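Local coordinates for protein probable arabinosyltransferase C (Mycobacterium tuberculosis, PDB 3PTY) that transfers arabinose to growing arabinan chains of the mycobacterial cell wall, seen here as its C-terminal extracellular, lectin-like carbohydrate-binding domain, at residues Y151-N156 and T223-V228; V178-A183 and G195-A200. All blocks are in the same frame, centred on the assembly; numbering follows the deposited sequence.

Interaction 1. Residues Y151-N156 and T223-V228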
# COMPACT_ATOMS: atom_id res chain seq x y z
N TYR A 151 -35.29 -7.82 14.30
CA TYR A 151 -34.47 -7.07 15.24
C TYR A 151 -35.11 -5.70 15.49
O TYR A 151 -35.71 -5.12 14.60
CB TYR A 151 -33.07 -6.86 14.67
CG TYR A 151 -32.26 -8.14 14.57
CD1 TYR A 151 -32.34 -8.94 13.43
CD2 TYR A 151 -31.43 -8.54 15.61
CE1 TYR A 151 -31.59 -10.11 13.34
CE2 TYR A 151 -30.69 -9.72 15.53
CZ TYR A 151 -30.78 -10.50 14.39
OH TYR A 151 -30.04 -11.65 14.29
N ARG A 152 -34.95 -5.19 16.70
CA ARG A 152 -35.60 -3.95 17.11
C ARG A 152 -34.75 -2.74 16.73
O ARG A 152 -33.56 -2.68 17.04
CB ARG A 152 -35.83 -3.98 18.62
CG ARG A 152 -36.58 -2.77 19.20
CD ARG A 152 -38.10 -2.85 19.00
NE ARG A 152 -38.79 -3.92 19.74
CZ ARG A 152 -38.32 -4.60 20.79
NH1 ARG A 152 -37.12 -4.35 21.29
NH2 ARG A 152 -39.07 -5.54 21.36
N LEU A 153 -35.36 -1.78 16.04
CA LEU A 153 -34.69 -0.51 15.78
C LEU A 153 -34.74 0.34 17.03
O LEU A 153 -35.71 0.29 17.78
CB LEU A 153 -35.35 0.23 14.62
CG LEU A 153 -35.17 -0.32 13.21
CD1 LEU A 153 -36.16 0.34 12.25
CD2 LEU A 153 -33.74 -0.12 12.71
N PRO A 154 -33.69 1.15 17.27
CA PRO A 154 -33.61 1.98 18.47
C PRO A 154 -34.68 3.07 18.49
O PRO A 154 -35.11 3.56 17.45
CB PRO A 154 -32.23 2.65 18.35
CG PRO A 154 -31.49 1.87 17.32
CD PRO A 154 -32.52 1.33 16.39
N THR A 155 -35.12 3.43 19.69
CA THR A 155 -35.97 4.59 19.88
C THR A 155 -35.21 5.58 20.76
O THR A 155 -35.35 6.80 20.61
CB THR A 155 -37.31 4.22 20.54
OG1 THR A 155 -37.06 3.44 21.72
CG2 THR A 155 -38.15 3.40 19.57
N ASN A 156 -34.40 5.05 21.67
CA ASN A 156 -33.56 5.87 22.53
C ASN A 156 -32.40 6.46 21.74
O ASN A 156 -31.59 5.74 21.17
CB ASN A 156 -33.02 5.03 23.69
N THR A 223 -40.29 -0.14 12.94
CA THR A 223 -39.80 -0.42 14.29
C THR A 223 -38.91 -1.66 14.34
O THR A 223 -38.20 -1.88 15.32
CB THR A 223 -40.96 -0.66 15.27
OG1 THR A 223 -41.83 -1.67 14.73
CG2 THR A 223 -41.75 0.64 15.51
N GLN A 224 -38.96 -2.47 13.28
CA GLN A 224 -38.22 -3.73 13.25
C GLN A 224 -37.57 -3.93 11.89
O GLN A 224 -38.08 -3.46 10.87
CB GLN A 224 -39.17 -4.90 13.55
CG GLN A 224 -39.98 -4.73 14.82
CD GLN A 224 -40.86 -5.93 15.13
OE1 GLN A 224 -40.58 -7.06 14.72
NE2 GLN A 224 -41.94 -5.69 15.87
N VAL A 225 -36.44 -4.64 11.86
CA VAL A 225 -35.80 -4.98 10.59
C VAL A 225 -35.34 -6.42 10.61
O VAL A 225 -35.14 -7.00 11.67
CB VAL A 225 -34.59 -4.08 10.28
CG1 VAL A 225 -35.02 -2.63 10.11
CG2 VAL A 225 -33.52 -4.23 11.38
N ARG A 226 -35.18 -7.00 9.43
CA ARG A 226 -34.58 -8.33 9.34
C ARG A 226 -33.76 -8.43 8.07
O ARG A 226 -33.92 -7.63 7.15
CB ARG A 226 -35.66 -9.42 9.36
CG ARG A 226 -36.54 -9.47 8.11
CD ARG A 226 -37.60 -10.58 8.20
NE ARG A 226 -38.55 -10.49 7.10
CZ ARG A 226 -39.70 -11.17 7.03
NH1 ARG A 226 -40.04 -12.01 8.00
NH2 ARG A 226 -40.49 -11.00 5.98
N LEU A 227 -32.87 -9.42 8.02
CA LEU A 227 -32.03 -9.66 6.86
C LEU A 227 -32.59 -10.79 6.02
O LEU A 227 -33.09 -11.79 6.55
CB LEU A 227 -30.61 -10.06 7.31
CG LEU A 227 -29.87 -9.09 8.22
CD1 LEU A 227 -28.48 -9.64 8.57
CD2 LEU A 227 -29.77 -7.72 7.54
N VAL A 228 -32.50 -10.64 4.71
CA VAL A 228 -32.86 -11.73 3.81
C VAL A 228 -31.76 -11.88 2.78
O VAL A 228 -31.22 -10.89 2.29
CB VAL A 228 -34.22 -11.50 3.13
CG1 VAL A 228 -35.34 -11.39 4.18
CG2 VAL A 228 -34.18 -10.26 2.25

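Interaction 2. Residues V178-A183 and G195-A200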
# COMPACT_ATOMS: atom_id res chain seq x y z
N VAL A 178 -28.69 -9.61 -1.10
CA VAL A 178 -28.78 -9.37 0.34
C VAL A 178 -29.57 -8.09 0.58
O VAL A 178 -29.19 -7.02 0.11
CB VAL A 178 -27.39 -9.26 1.00
CG1 VAL A 178 -27.53 -8.98 2.50
CG2 VAL A 178 -26.59 -10.54 0.78
N ARG A 179 -30.67 -8.21 1.30
CA ARG A 179 -31.53 -7.06 1.52
C ARG A 179 -31.90 -6.91 2.97
O ARG A 179 -31.88 -7.88 3.73
CB ARG A 179 -32.79 -7.16 0.65
CG ARG A 179 -32.50 -7.24 -0.85
CD ARG A 179 -33.77 -7.18 -1.69
NE ARG A 179 -34.45 -5.91 -1.49
CZ ARG A 179 -34.39 -4.88 -2.32
NH1 ARG A 179 -33.70 -4.95 -3.45
NH2 ARG A 179 -35.04 -3.76 -2.02
N LEU A 180 -32.22 -5.68 3.35
CA LEU A 180 -32.73 -5.39 4.67
C LEU A 180 -34.21 -5.06 4.51
O LEU A 180 -34.56 -4.15 3.77
CB LEU A 180 -32.01 -4.16 5.24
CG LEU A 180 -32.46 -3.64 6.61
CD1 LEU A 180 -31.83 -4.45 7.73
CD2 LEU A 180 -32.11 -2.17 6.74
N GLN A 181 -35.07 -5.81 5.20
CA GLN A 181 -36.49 -5.51 5.19
C GLN A 181 -36.86 -4.80 6.49
O GLN A 181 -36.27 -5.07 7.53
CB GLN A 181 -37.31 -6.80 5.05
CG GLN A 181 -37.06 -7.56 3.76
CD GLN A 181 -37.98 -8.76 3.61
OE1 GLN A 181 -38.59 -9.21 4.57
NE2 GLN A 181 -38.08 -9.28 2.39
N TRP A 182 -37.83 -3.90 6.42
CA TRP A 182 -38.33 -3.22 7.61
C TRP A 182 -39.83 -3.43 7.78
O TRP A 182 -40.52 -3.86 6.85
CB TRP A 182 -38.01 -1.72 7.57
CG TRP A 182 -38.57 -1.01 6.36
CD1 TRP A 182 -39.88 -0.70 6.11
CD2 TRP A 182 -37.82 -0.50 5.25
NE1 TRP A 182 -39.99 -0.04 4.91
CE2 TRP A 182 -38.74 0.09 4.36
CE3 TRP A 182 -36.46 -0.49 4.91
CZ2 TRP A 182 -38.35 0.69 3.16
CZ3 TRP A 182 -36.07 0.10 3.72
CH2 TRP A 182 -37.01 0.68 2.86
N ALA A 183 -40.32 -3.12 8.98
CA ALA A 183 -41.72 -3.35 9.30
C ALA A 183 -42.13 -2.58 10.55
O ALA A 183 -41.29 -2.26 11.40
CB ALA A 183 -41.98 -4.85 9.51
N GLY A 195 -41.30 -2.79 3.46
CA GLY A 195 -40.40 -2.43 2.38
C GLY A 195 -39.02 -3.00 2.62
O GLY A 195 -38.80 -3.69 3.62
N SER A 196 -38.09 -2.72 1.71
CA SER A 196 -36.74 -3.24 1.85
C SER A 196 -35.75 -2.40 1.06
O SER A 196 -36.13 -1.60 0.19
CB SER A 196 -36.68 -4.69 1.38
OG SER A 196 -36.86 -4.78 -0.01
N MET A 197 -34.47 -2.58 1.37
CA MET A 197 -33.42 -1.89 0.65
C MET A 197 -32.21 -2.80 0.48
O MET A 197 -32.11 -3.85 1.12
CB MET A 197 -33.01 -0.61 1.39
CG MET A 197 -32.39 -0.86 2.77
SD MET A 197 -32.10 0.68 3.65
CE MET A 197 -31.06 1.53 2.47
N GLU A 198 -31.30 -2.39 -0.39
CA GLU A 198 -30.04 -3.08 -0.58
C GLU A 198 -28.96 -2.40 0.24
O GLU A 198 -29.18 -1.31 0.77
CB GLU A 198 -29.66 -3.06 -2.06
CG GLU A 198 -30.53 -3.98 -2.89
CD GLU A 198 -30.26 -3.86 -4.37
OE1 GLU A 198 -29.34 -3.11 -4.74
OE2 GLU A 198 -30.97 -4.52 -5.15
N PHE A 199 -27.81 -3.06 0.35
CA PHE A 199 -26.66 -2.50 1.06
C PHE A 199 -25.64 -2.03 0.05
O PHE A 199 -25.56 -2.57 -1.06
CB PHE A 199 -25.98 -3.58 1.92
CG PHE A 199 -26.74 -3.99 3.14
CD1 PHE A 199 -27.68 -5.01 3.09
CD2 PHE A 199 -26.50 -3.37 4.36
CE1 PHE A 199 -28.38 -5.40 4.22
CE2 PHE A 199 -27.19 -3.75 5.50
CZ PHE A 199 -28.13 -4.77 5.42
N ALA A 200 -24.84 -1.04 0.43
CA ALA A 200 -23.63 -0.73 -0.32
C ALA A 200 -22.54 -1.70 0.14
O ALA A 200 -22.24 -1.79 1.32
CB ALA A 200 -23.19 0.70 -0.06
O HOH W 1 -27.28 -5.65 -0.86

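Interaction 1. Residues Y151-N156 and T223-V228
Tyr151 and Val225 form an antiparallel hydrogen-bonded pair where strand 144-152 lies beside strand 224-231, both members of the large antiparallel sheet in this beta-sandwich, carbohydrate-binding domain. Tyr151 CA and Val225 CA are 5.3 Å apart. Two backbone bonds join the pair. Tyr151 N reaches Val225 O at 2.8 Å, with an angle of 166° at the hydrogen. Val225 N returns the bond to Tyr151 O at 2.9 Å. A third backbone bond, Leu153 N to Thr223 O at 2.9 Å, carries the pairing just past the end of the first strand; its donor stands 39° out of the carbonyl plane of Thr223. Arg152 and Gln224 make the intervening non-hydrogen-bonded pair, and Gln224 CA adds a CA-H...O contact to Tyr151 O.

The apolar part lies on the face that Tyr151 and Val225 share. Val225 CG1 sits 3.8 Å from Leu153 CD2 and meets CD1 as well, the two side chains crossing at about a right angle. The Tyr151 ring has Val225 O at its edge and in its plane, near CD1, and the Tyr151 side chain also touches Pro244 and Pro245.

The polar ends on the Thr223 side turn to other partners. Thr223 OG1 and Gln224 NE2 both bond to Asp185 OD1, and the backbones of Thr223 and Gln224 both face Ala183, a classic beta bulge. Gln224 CG lies anti to its carbonyl carbon (chi1 -52°) and the chain beyond is extended, carrying the amide to Asp185. Nearer the backbone, Gln224 CB lies 3.6 Å from Tyr151 O.

Interaction 2. Residues V178-A183 and G195-A200
Ser196 OG is gripped side-on by two nitrogens of Arg179, NE at 3.0 Å and NH2 at 2.9 Å. Both bonds are bent, and the oxygen is tilted slightly from the guanidinium plane. With chi1 at 69°, OG stands between its own backbone N and carbonyl carbon, facing this pair of donors. The other end of the guanidinium makes a salt bridge, Arg179 NH1 to Glu198 OE2 at 3.2 Å, with the guanidinium and carboxylate planes 73° apart; Glu198 OE1 turns instead to Ser175 OG.

Strands 178-183 and 195-202 are antiparallel neighbours in the large sheet of the domain. Leu180 and Met197 form a hydrogen-bonded pair, joined by Leu180 N to Met197 O and Met197 N to Leu180 O, both 2.9 Å. Trp182 N bonds to Gly195 O at 3.0 Å.

On the face bearing Leu180 and Met197, the Trp182 indole lies over the backbone of the partner strand, with Gly195 C 3.6 Å above its plane and over its centre. Met197 SD comes to the edge of the six-membered ring, a Met-aromatic contact. Phe199 CZ packs 3.9 Å from Leu180 CB, and its ring edge meets Val178 O.

Overall arrangement
From the N terminus, the chain leaves strand 144-152 through 151-156, runs through strand 164-171, and reaches 178-183. A connection of 11 residues holding helix 185-189 leads to 195-200, so interaction 2 closes a short loop between consecutive strands. Strand 209-214 follows, and the chain then returns at 223-228, where interaction 1 closes the longer loop in which interaction 2 is nested. They lie about 11 Å apart, centre to centre. Interaction 1 pairs 144-152 with 224-231, and interaction 2 pairs 178-183 with 195-202. The middle seam of these four successive strands is closed by probable hydrogen bonds, Thr223 N to Ala183 O and Arg226 NE to Gln181 OE1, both 2.8 Å.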